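Local coordinates for dimethyl-sulfide monooxygenase (Hyphomicrobium sulfonivorans, PDB 6AK1), which uses FMN, NADH and oxygen to oxidise dimethyl sulfide to methanethiol and formaldehyde, the first step of dimethyl sulfide degradation, at residues Glu45-Cys50 against Glu97-Gly102; Ser27-Arg32 against Val400-Val405; Ser16-Gly21 against Asn395-Val400. All blocks are in the same frame, centred on the assembly; numbering follows the deposited sequence.

Contact 1 (Glu45-Cys50 against Glu97-Gly102); sequences ELERGC and EHVGFG
Glu47 OE2 is gripped by three successive backbone N-H groups of the loop that leads into strand 100-106. The bond from His98 N to Glu47 OE2 is 2.6 Å long and uses the syn lone pair. Val99 N reaches the same Glu47 OE2 at 2.8 Å through the anti lone pair. Glu97 N comes in on the syn side at 3.1 Å from Glu47 OE2, but 22° out of the carboxylate plane. Its second bond, to Glu47 OE1, is weak. The Glu47 chain, extended beyond CG (chi2 -154°), spans the gap from the last turn of helix 36-48 to these amides. On the way, Glu47 CG lies 3.9 Å from Val99 CB. One residue back on the helix, Leu46 CD1 meets Val99 CG2 at 4.1 Å, the two side chains crossing at about a right angle. Val99 CG2 stands anti to the backbone N, which turns it to Leu46. The His98 ring takes no part in the carboxylate grip; its ND1 bonds Lys434 and the ring stacks with Tyr426. Three residues after Glu47, Cys50 is the C-prime residue of the Schellman motif that ends the helix; its N bonds Glu47 O. One carboxylate thus satisfies three consecutive amides and fixes the loop against the helix end. These N-H dipoles would be expected to favour the charged form of Glu47.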
loop_
_atom_site.group_PDB
_atom_site.type_symbol
_atom_site.label_atom_id
_atom_site.label_comp_id
_atom_site.label_asym_id
_atom_site.label_seq_id
_atom_site.Cartn_x
_atom_site.Cartn_y
_atom_site.Cartn_z
ATOM N N GLU A 45 -18.000 -2.462 5.756
ATOM C CA GLU A 45 -18.331 -3.365 4.666
ATOM C C GLU A 45 -17.202 -4.363 4.403
ATOM O O GLU A 45 -17.470 -5.520 4.061
ATOM C CB GLU A 45 -18.655 -2.552 3.409
ATOM C CG GLU A 45 -18.855 -3.378 2.150
ATOM C CD GLU A 45 -20.206 -4.103 2.108
ATOM O OE1 GLU A 45 -20.860 -4.214 3.163
ATOM O OE2 GLU A 45 -20.615 -4.551 1.009
ATOM N N LEU A 46 -15.942 -3.947 4.591
ATOM C CA LEU A 46 -14.826 -4.886 4.490
ATOM C C LEU A 46 -14.891 -5.981 5.549
ATOM O O LEU A 46 -14.474 -7.110 5.279
ATOM C CB LEU A 46 -13.492 -4.142 4.586
ATOM C CG LEU A 46 -13.113 -3.217 3.415
ATOM C CD1 LEU A 46 -11.670 -2.816 3.499
ATOM C CD2 LEU A 46 -13.364 -3.887 2.093
ATOM N N GLU A 47 -15.404 -5.687 6.753
ATOM C CA GLU A 47 -15.466 -6.738 7.770
ATOM C C GLU A 47 -16.617 -7.705 7.528
ATOM O O GLU A 47 -16.514 -8.879 7.882
ATOM C CB GLU A 47 -15.572 -6.143 9.183
ATOM C CG GLU A 47 -14.320 -5.436 9.586
ATOM C CD GLU A 47 -14.083 -5.363 11.086
ATOM O OE1 GLU A 47 -15.049 -5.291 11.879
ATOM O OE2 GLU A 47 -12.902 -5.367 11.475
ATOM N N ARG A 48 -17.704 -7.242 6.917
ATOM C CA ARG A 48 -18.761 -8.157 6.505
ATOM C C ARG A 48 -18.216 -9.264 5.605
ATOM O O ARG A 48 -18.719 -10.393 5.632
ATOM C CB ARG A 48 -19.884 -7.380 5.798
ATOM C CG ARG A 48 -21.079 -8.234 5.373
ATOM C CD ARG A 48 -22.182 -7.398 4.754
ATOM N NE ARG A 48 -21.896 -6.929 3.399
ATOM C CZ ARG A 48 -22.193 -7.607 2.291
ATOM N NH1 ARG A 48 -22.763 -8.805 2.374
ATOM N NH2 ARG A 48 -21.918 -7.093 1.094
ATOM N N GLY A 49 -17.176 -8.974 4.829
ATOM C CA GLY A 49 -16.535 -9.962 3.989
ATOM C C GLY A 49 -15.212 -10.487 4.501
ATOM O O GLY A 49 -14.536 -11.214 3.762
ATOM N N CYS A 50 -14.808 -10.124 5.728
ATOM C CA CYS A 50 -13.562 -10.599 6.358
ATOM C C CYS A 50 -12.329 -10.300 5.500
ATOM O O CYS A 50 -11.365 -11.075 5.461
ATOM C CB CYS A 50 -13.643 -12.096 6.689
ATOM S SG CYS A 50 -14.820 -12.546 7.999
ATOM N N GLU A 97 -13.234 -4.047 14.215
ATOM C CA GLU A 97 -12.500 -4.817 15.197
ATOM C C GLU A 97 -11.229 -5.450 14.644
ATOM O O GLU A 97 -10.253 -5.574 15.383
ATOM C CB GLU A 97 -13.416 -5.909 15.768
ATOM C CG GLU A 97 -12.857 -6.620 16.980
ATOM C CD GLU A 97 -13.778 -7.720 17.472
ATOM O OE1 GLU A 97 -13.378 -8.450 18.405
ATOM O OE2 GLU A 97 -14.897 -7.852 16.915
ATOM N N HIS A 98 -11.195 -5.807 13.355
ATOM C CA HIS A 98 -10.164 -6.696 12.829
ATOM C C HIS A 98 -9.500 -6.234 11.531
ATOM O O HIS A 98 -8.328 -6.550 11.303
ATOM C CB HIS A 98 -10.763 -8.086 12.595
ATOM C CG HIS A 98 -11.033 -8.847 13.855
ATOM N ND1 HIS A 98 -10.032 -9.229 14.723
ATOM C CD2 HIS A 98 -12.194 -9.286 14.401
ATOM C CE1 HIS A 98 -10.563 -9.866 15.752
ATOM N NE2 HIS A 98 -11.874 -9.911 15.582
ATOM N N VAL A 99 -10.225 -5.532 10.648
ATOM C CA VAL A 99 -9.634 -5.161 9.367
ATOM C C VAL A 99 -8.415 -4.269 9.603
ATOM O O VAL A 99 -8.398 -3.426 10.511
ATOM C CB VAL A 99 -10.675 -4.484 8.451
ATOM C CG1 VAL A 99 -11.094 -3.129 8.999
ATOM C CG2 VAL A 99 -10.133 -4.323 7.034
ATOM N N GLY A 100 -7.360 -4.478 8.805
ATOM C CA GLY A 100 -6.177 -3.646 8.901
ATOM C C GLY A 100 -6.275 -2.395 8.027
ATOM O O GLY A 100 -7.124 -2.293 7.147
ATOM N N PHE A 101 -5.385 -1.434 8.287
ATOM C CA PHE A 101 -5.338 -0.189 7.523
ATOM C C PHE A 101 -3.912 0.018 7.036
ATOM O O PHE A 101 -3.004 0.233 7.844
ATOM C CB PHE A 101 -5.821 1.002 8.357
ATOM C CG PHE A 101 -7.176 0.791 8.946
ATOM C CD1 PHE A 101 -8.312 0.877 8.141
ATOM C CD2 PHE A 101 -7.325 0.453 10.286
ATOM C CE1 PHE A 101 -9.579 0.655 8.657
ATOM C CE2 PHE A 101 -8.588 0.232 10.811
ATOM C CZ PHE A 101 -9.728 0.348 9.983
ATOM N N GLY A 102 -3.719 -0.081 5.724
ATOM C CA GLY A 102 -2.446 0.236 5.120
ATOM C C GLY A 102 -2.415 1.702 4.753
ATOM O O GLY A 102 -3.236 2.169 3.958
#

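Contact 2 (Ser27-Arg32 against Val400-Val405); sequences SSQAAR and VTPGSV
Gln29 N gives the one direct hydrogen bond between the two segments, to Thr401 O. It is short, 2.6 Å between Gln29 N and Thr401 O, and nearly straight at the hydrogen (170°). The donor sits almost on the line of the C=O bond. The same oxygen takes a CA-H...O contact from Ser28, with 3.4 Å from Ser28 CA to Thr401 O. A water makes a second polar link. It donates to Ser27 O and accepts from Gly403 N, at 2.7 Å from the latter, at the start of helix 403-418.

Within 27-32, Ser28 OG accepts from Ala30 N, an ST turn. Its first torsion, -169°, swings OG away from its own N and toward the following peptide, where it can receive that N-H. Gln29 OE1 accepts from Arg32 NH1, in the guanidinium plane, and Arg32 NE also pairs with Asp35.

Van der Waals contacts fall around these bonds. Thr401 CG2 lies against the backbone of Ala30, 3.6 Å from Ala30 CA, with Ala30 CB slightly farther off, while Thr401 OG1 turns to Tyr38 OH. Pro402, which follows a cis peptide bond, brings its CD to 3.8 Å from Gln29 NE2, and the extended Gln29 chain passes obliquely over this corner of the ring. Ser28 CB meets Val400 CB at 4.1 Å. Met42 of helix 36-48 touches both Thr401 and Pro402.

The joint therefore rests on backbone polar atoms, with side-chain contacts from Ser28, Gln29 and Pro402 alongside. Thr401 O and Gly403 N come just before and just after the cis-proline in the chain, so the direct bond and the water together tie that turn to the 27-32 loop.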
loop_
_atom_site.group_PDB
_atom_site.type_symbol
_atom_site.label_atom_id
_atom_site.label_comp_id
_atom_site.label_asym_id
_atom_site.label_seq_id
_atom_site.Cartn_x
_atom_site.Cartn_y
_atom_site.Cartn_z
ATOM N N SER A 27 -24.062 4.556 -9.517
ATOM C CA SER A 27 -23.737 3.784 -8.325
ATOM C C SER A 27 -22.477 4.253 -7.606
ATOM O O SER A 27 -22.267 3.856 -6.455
ATOM C CB SER A 27 -23.557 2.310 -8.671
ATOM O OG SER A 27 -24.732 1.821 -9.275
ATOM N N SER A 28 -21.623 5.050 -8.240
ATOM C CA SER A 28 -20.336 5.350 -7.626
ATOM C C SER A 28 -20.472 6.435 -6.570
ATOM O O SER A 28 -21.061 7.494 -6.815
ATOM C CB SER A 28 -19.307 5.780 -8.667
ATOM O OG SER A 28 -18.010 5.830 -8.087
ATOM N N GLN A 29 -19.895 6.168 -5.403
ATOM C CA GLN A 29 -19.682 7.177 -4.374
ATOM C C GLN A 29 -18.218 7.616 -4.294
ATOM O O GLN A 29 -17.781 8.133 -3.253
ATOM C CB GLN A 29 -20.178 6.651 -3.023
ATOM C CG GLN A 29 -21.645 6.237 -3.054
ATOM C CD GLN A 29 -22.128 5.727 -1.721
ATOM O OE1 GLN A 29 -21.742 6.242 -0.683
ATOM N NE2 GLN A 29 -22.960 4.700 -1.743
ATOM N N ALA A 30 -17.461 7.446 -5.381
ATOM C CA ALA A 30 -16.070 7.900 -5.404
ATOM C C ALA A 30 -15.962 9.375 -5.052
ATOM O O ALA A 30 -15.016 9.789 -4.374
ATOM C CB ALA A 30 -15.447 7.654 -6.778
ATOM N N ALA A 31 -16.932 10.182 -5.500
ATOM C CA ALA A 31 -16.909 11.607 -5.214
ATOM C C ALA A 31 -17.062 11.930 -3.728
ATOM O O ALA A 31 -16.941 13.104 -3.365
ATOM C CB ALA A 31 -18.005 12.317 -6.018
ATOM N N ARG A 32 -17.315 10.940 -2.866
ATOM C CA ARG A 32 -17.423 11.153 -1.423
ATOM C C ARG A 32 -16.115 10.884 -0.679
ATOM O O ARG A 32 -16.133 10.712 0.544
ATOM C CB ARG A 32 -18.523 10.280 -0.826
ATOM C CG ARG A 32 -19.911 10.475 -1.446
ATOM C CD ARG A 32 -20.963 9.682 -0.675
ATOM N NE ARG A 32 -21.220 10.263 0.652
ATOM C CZ ARG A 32 -21.813 9.603 1.644
ATOM N NH1 ARG A 32 -22.176 8.323 1.475
ATOM N NH2 ARG A 32 -22.028 10.206 2.809
ATOM N N VAL A 400 -16.183 1.155 -9.788
ATOM C CA VAL A 400 -17.129 1.946 -9.015
ATOM C C VAL A 400 -17.004 1.514 -7.564
ATOM O O VAL A 400 -16.704 0.356 -7.264
ATOM C CB VAL A 400 -18.588 1.797 -9.508
ATOM C CG1 VAL A 400 -18.701 2.188 -10.972
ATOM C CG2 VAL A 400 -19.087 0.390 -9.291
ATOM N N THR A 401 -17.211 2.459 -6.661
ATOM C CA THR A 401 -17.082 2.187 -5.242
ATOM C C THR A 401 -18.336 2.731 -4.576
ATOM O O THR A 401 -18.820 3.790 -4.970
ATOM C CB THR A 401 -15.778 2.825 -4.666
ATOM O OG1 THR A 401 -15.692 2.583 -3.254
ATOM C CG2 THR A 401 -15.744 4.306 -4.931
ATOM N N PRO A 402 -18.881 2.007 -3.579
ATOM C CA PRO A 402 -18.341 0.784 -2.975
ATOM C C PRO A 402 -18.747 -0.499 -3.658
ATOM O O PRO A 402 -18.428 -1.558 -3.096
ATOM C CB PRO A 402 -18.962 0.796 -1.585
ATOM C CG PRO A 402 -20.355 1.290 -1.881
ATOM C CD PRO A 402 -20.102 2.441 -2.866
ATOM N N GLY A 403 -19.455 -0.419 -4.793
ATOM C CA GLY A 403 -20.017 -1.622 -5.396
ATOM C C GLY A 403 -18.976 -2.675 -5.730
ATOM O O GLY A 403 -19.261 -3.877 -5.673
ATOM N N SER A 404 -17.753 -2.243 -6.066
ATOM C CA SER A 404 -16.707 -3.196 -6.422
ATOM C C SER A 404 -16.410 -4.145 -5.268
ATOM O O SER A 404 -16.275 -5.353 -5.474
ATOM C CB SER A 404 -15.448 -2.448 -6.848
ATOM O OG SER A 404 -14.290 -3.202 -6.527
ATOM N N VAL A 405 -16.327 -3.613 -4.046
ATOM C CA VAL A 405 -16.109 -4.432 -2.853
ATOM C C VAL A 405 -17.364 -5.223 -2.493
ATOM O O VAL A 405 -17.293 -6.420 -2.175
ATOM C CB VAL A 405 -15.670 -3.537 -1.684
ATOM C CG1 VAL A 405 -15.908 -4.247 -0.366
ATOM C CG2 VAL A 405 -14.219 -3.122 -1.829
HETATM O O HOH W 1 -20.907 1.427 -6.134
#

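Contact 3 (Ser16-Gly21 against Asn395-Val400); sequences SHQSAG and NLAYAV
Gln18 leans on Ala397 with the first part of its side chain. Gln18 CB lies 4.1 Å from Ala397 CB, and Gln18 CG comes closer, 3.9 Å from the same methyl. The chain then bends at chi2 (-67°), and its amide end leads away from 395-400. The side chain also touches Phe10 of strand 6-12 and Leu280 of strand 276-284. Gln18 CG sits over the centre of one face of the His17 ring. That ring points off in turn: its CG is anti to the backbone N, leaving His17 CB to face Tyr398. His17 CB approaches Tyr398 OH to 3.9 Å, obliquely to the ring, and the hydroxyl itself bonds Val15 O. Ser19 completes the row, its OG 3.7 Å from Ala399 CA.

Three waters bridge polar atoms of the two segments. One accepts from Gln18 N and donates to Tyr398 O, 2.8 Å away. It rests over the centre of a Tyr398 ring face. A second also donates to Tyr398 O and lies 2.8 Å from Ser19 OG. A third joins His17 ND1, at 2.7 Å, to Tyr398 N, the latter bond weak. The buried carbonyl of Tyr398 is thus served by two waters.

Strands 6-12 and 393-397, first and last, pair in parallel to close the TIM barrel. TIM barrels carry active sites at the C-terminal strand ends, consistent with the probable FMN-site residues nearby.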
loop_
_atom_site.group_PDB
_atom_site.type_symbol
_atom_site.label_atom_id
_atom_site.label_comp_id
_atom_site.label_asym_id
_atom_site.label_seq_id
_atom_site.Cartn_x
_atom_site.Cartn_y
_atom_site.Cartn_z
ATOM N N SER A 16 -10.912 9.603 -8.761
ATOM C CA SER A 16 -10.474 8.640 -9.775
ATOM C C SER A 16 -9.093 8.109 -9.401
ATOM O O SER A 16 -8.109 8.860 -9.386
ATOM C CB SER A 16 -10.456 9.282 -11.156
ATOM O OG SER A 16 -11.764 9.659 -11.577
ATOM N N HIS A 17 -9.020 6.812 -9.112
ATOM C CA HIS A 17 -7.800 6.192 -8.615
ATOM C C HIS A 17 -7.130 5.376 -9.712
ATOM O O HIS A 17 -6.102 5.779 -10.262
ATOM C CB HIS A 17 -8.122 5.303 -7.404
ATOM C CG HIS A 17 -6.924 4.684 -6.760
ATOM N ND1 HIS A 17 -7.014 3.585 -5.929
ATOM C CD2 HIS A 17 -5.609 5.014 -6.811
ATOM C CE1 HIS A 17 -5.804 3.261 -5.500
ATOM N NE2 HIS A 17 -4.933 4.109 -6.024
ATOM N N GLN A 18 -7.694 4.214 -10.009
ATOM C CA GLN A 18 -7.218 3.350 -11.080
ATOM C C GLN A 18 -8.123 3.364 -12.311
ATOM O O GLN A 18 -7.765 2.750 -13.323
ATOM C CB GLN A 18 -7.064 1.913 -10.567
ATOM C CG GLN A 18 -6.099 1.762 -9.399
ATOM C CD GLN A 18 -4.637 2.050 -9.781
ATOM O OE1 GLN A 18 -3.992 2.931 -9.207
ATOM N NE2 GLN A 18 -4.116 1.298 -10.738
ATOM N N SER A 19 -9.266 4.064 -12.268
ATOM C CA SER A 19 -10.224 4.097 -13.370
ATOM C C SER A 19 -10.632 5.532 -13.674
ATOM O O SER A 19 -10.772 6.355 -12.763
ATOM C CB SER A 19 -11.482 3.283 -13.047
ATOM O OG SER A 19 -11.196 1.892 -13.007
ATOM N N ALA A 20 -10.861 5.822 -14.957
ATOM C CA ALA A 20 -11.172 7.171 -15.416
ATOM C C ALA A 20 -12.635 7.263 -15.831
ATOM O O ALA A 20 -13.138 6.375 -16.518
ATOM C CB ALA A 20 -10.267 7.567 -16.586
ATOM N N GLY A 21 -13.316 8.336 -15.415
ATOM C CA GLY A 21 -14.695 8.573 -15.796
ATOM C C GLY A 21 -15.756 7.756 -15.074
ATOM O O GLY A 21 -16.915 8.197 -15.010
ATOM N N ASN A 395 -4.767 -6.873 -4.175
ATOM C CA ASN A 395 -5.186 -5.500 -3.916
ATOM C C ASN A 395 -6.254 -5.188 -4.950
ATOM O O ASN A 395 -5.943 -4.856 -6.101
ATOM C CB ASN A 395 -4.016 -4.524 -4.009
ATOM C CG ASN A 395 -3.327 -4.320 -2.677
ATOM O OD1 ASN A 395 -3.578 -5.058 -1.719
ATOM N ND2 ASN A 395 -2.434 -3.335 -2.611
ATOM N N LEU A 396 -7.509 -5.316 -4.531
ATOM C CA LEU A 396 -8.678 -5.193 -5.394
ATOM C C LEU A 396 -9.005 -3.721 -5.620
ATOM O O LEU A 396 -9.504 -3.038 -4.718
ATOM C CB LEU A 396 -9.849 -5.936 -4.758
ATOM C CG LEU A 396 -9.503 -7.419 -4.574
ATOM C CD1 LEU A 396 -10.466 -8.134 -3.679
ATOM C CD2 LEU A 396 -9.446 -8.099 -5.938
ATOM N N ALA A 397 -8.705 -3.231 -6.816
ATOM C CA ALA A 397 -9.029 -1.867 -7.198
ATOM C C ALA A 397 -10.487 -1.775 -7.634
ATOM O O ALA A 397 -11.127 -2.774 -7.976
ATOM C CB ALA A 397 -8.116 -1.398 -8.333
ATOM N N TYR A 398 -11.017 -0.557 -7.634
ATOM C CA TYR A 398 -12.416 -0.378 -7.971
ATOM C C TYR A 398 -12.580 0.302 -9.327
ATOM O O TYR A 398 -11.745 1.110 -9.750
ATOM C CB TYR A 398 -13.151 0.413 -6.871
ATOM C CG TYR A 398 -12.714 1.849 -6.616
ATOM C CD1 TYR A 398 -13.194 2.886 -7.401
ATOM C CD2 TYR A 398 -11.888 2.174 -5.543
ATOM C CE1 TYR A 398 -12.824 4.198 -7.172
ATOM C CE2 TYR A 398 -11.512 3.500 -5.287
ATOM C CZ TYR A 398 -11.986 4.500 -6.099
ATOM O OH TYR A 398 -11.619 5.810 -5.867
ATOM N N ALA A 399 -13.661 -0.066 -10.016
ATOM C CA ALA A 399 -14.183 0.757 -11.099
ATOM C C ALA A 399 -15.254 1.698 -10.570
ATOM O O ALA A 399 -15.241 2.899 -10.862
ATOM C CB ALA A 399 -14.757 -0.118 -12.214
ATOM N N VAL A 400 -16.183 1.155 -9.788
ATOM C CA VAL A 400 -17.129 1.946 -9.015
ATOM C C VAL A 400 -17.004 1.514 -7.564
ATOM O O VAL A 400 -16.704 0.356 -7.264
ATOM C CB VAL A 400 -18.588 1.797 -9.508
ATOM C CG1 VAL A 400 -18.701 2.188 -10.972
ATOM C CG2 VAL A 400 -19.087 0.390 -9.291
HETATM O O HOH W 2 -8.556 1.419 -6.175
HETATM O O HOH W 3 -9.799 2.724 -8.595
HETATM O O HOH W 4 -9.647 0.102 -11.540
#

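In the fold
Contacts 2 and 3 are neighbours, their centres about 9 Å apart. They share Val400, and Ser404 CB packs 3.7 Å from Tyr398 CB. Both join the long loop between strand 6-12 and helix 36-48 to the run from strand 393-397 into helix 403-418. Contact 1 lies about 17 Å from contact 2, centre to centre, but touches it: Leu46 CD2 is 3.6 Å from Val405 CG1, where helices 36-48 and 403-418 pack. Contacts 1 and 3 do not touch, though both reach the barrel sheet. Contact 3 is nearest the probable FMN site: the His17 side chain is about 8 Å from those of Asp58 and Thr104. Contacts 1 and 2 lie away from it.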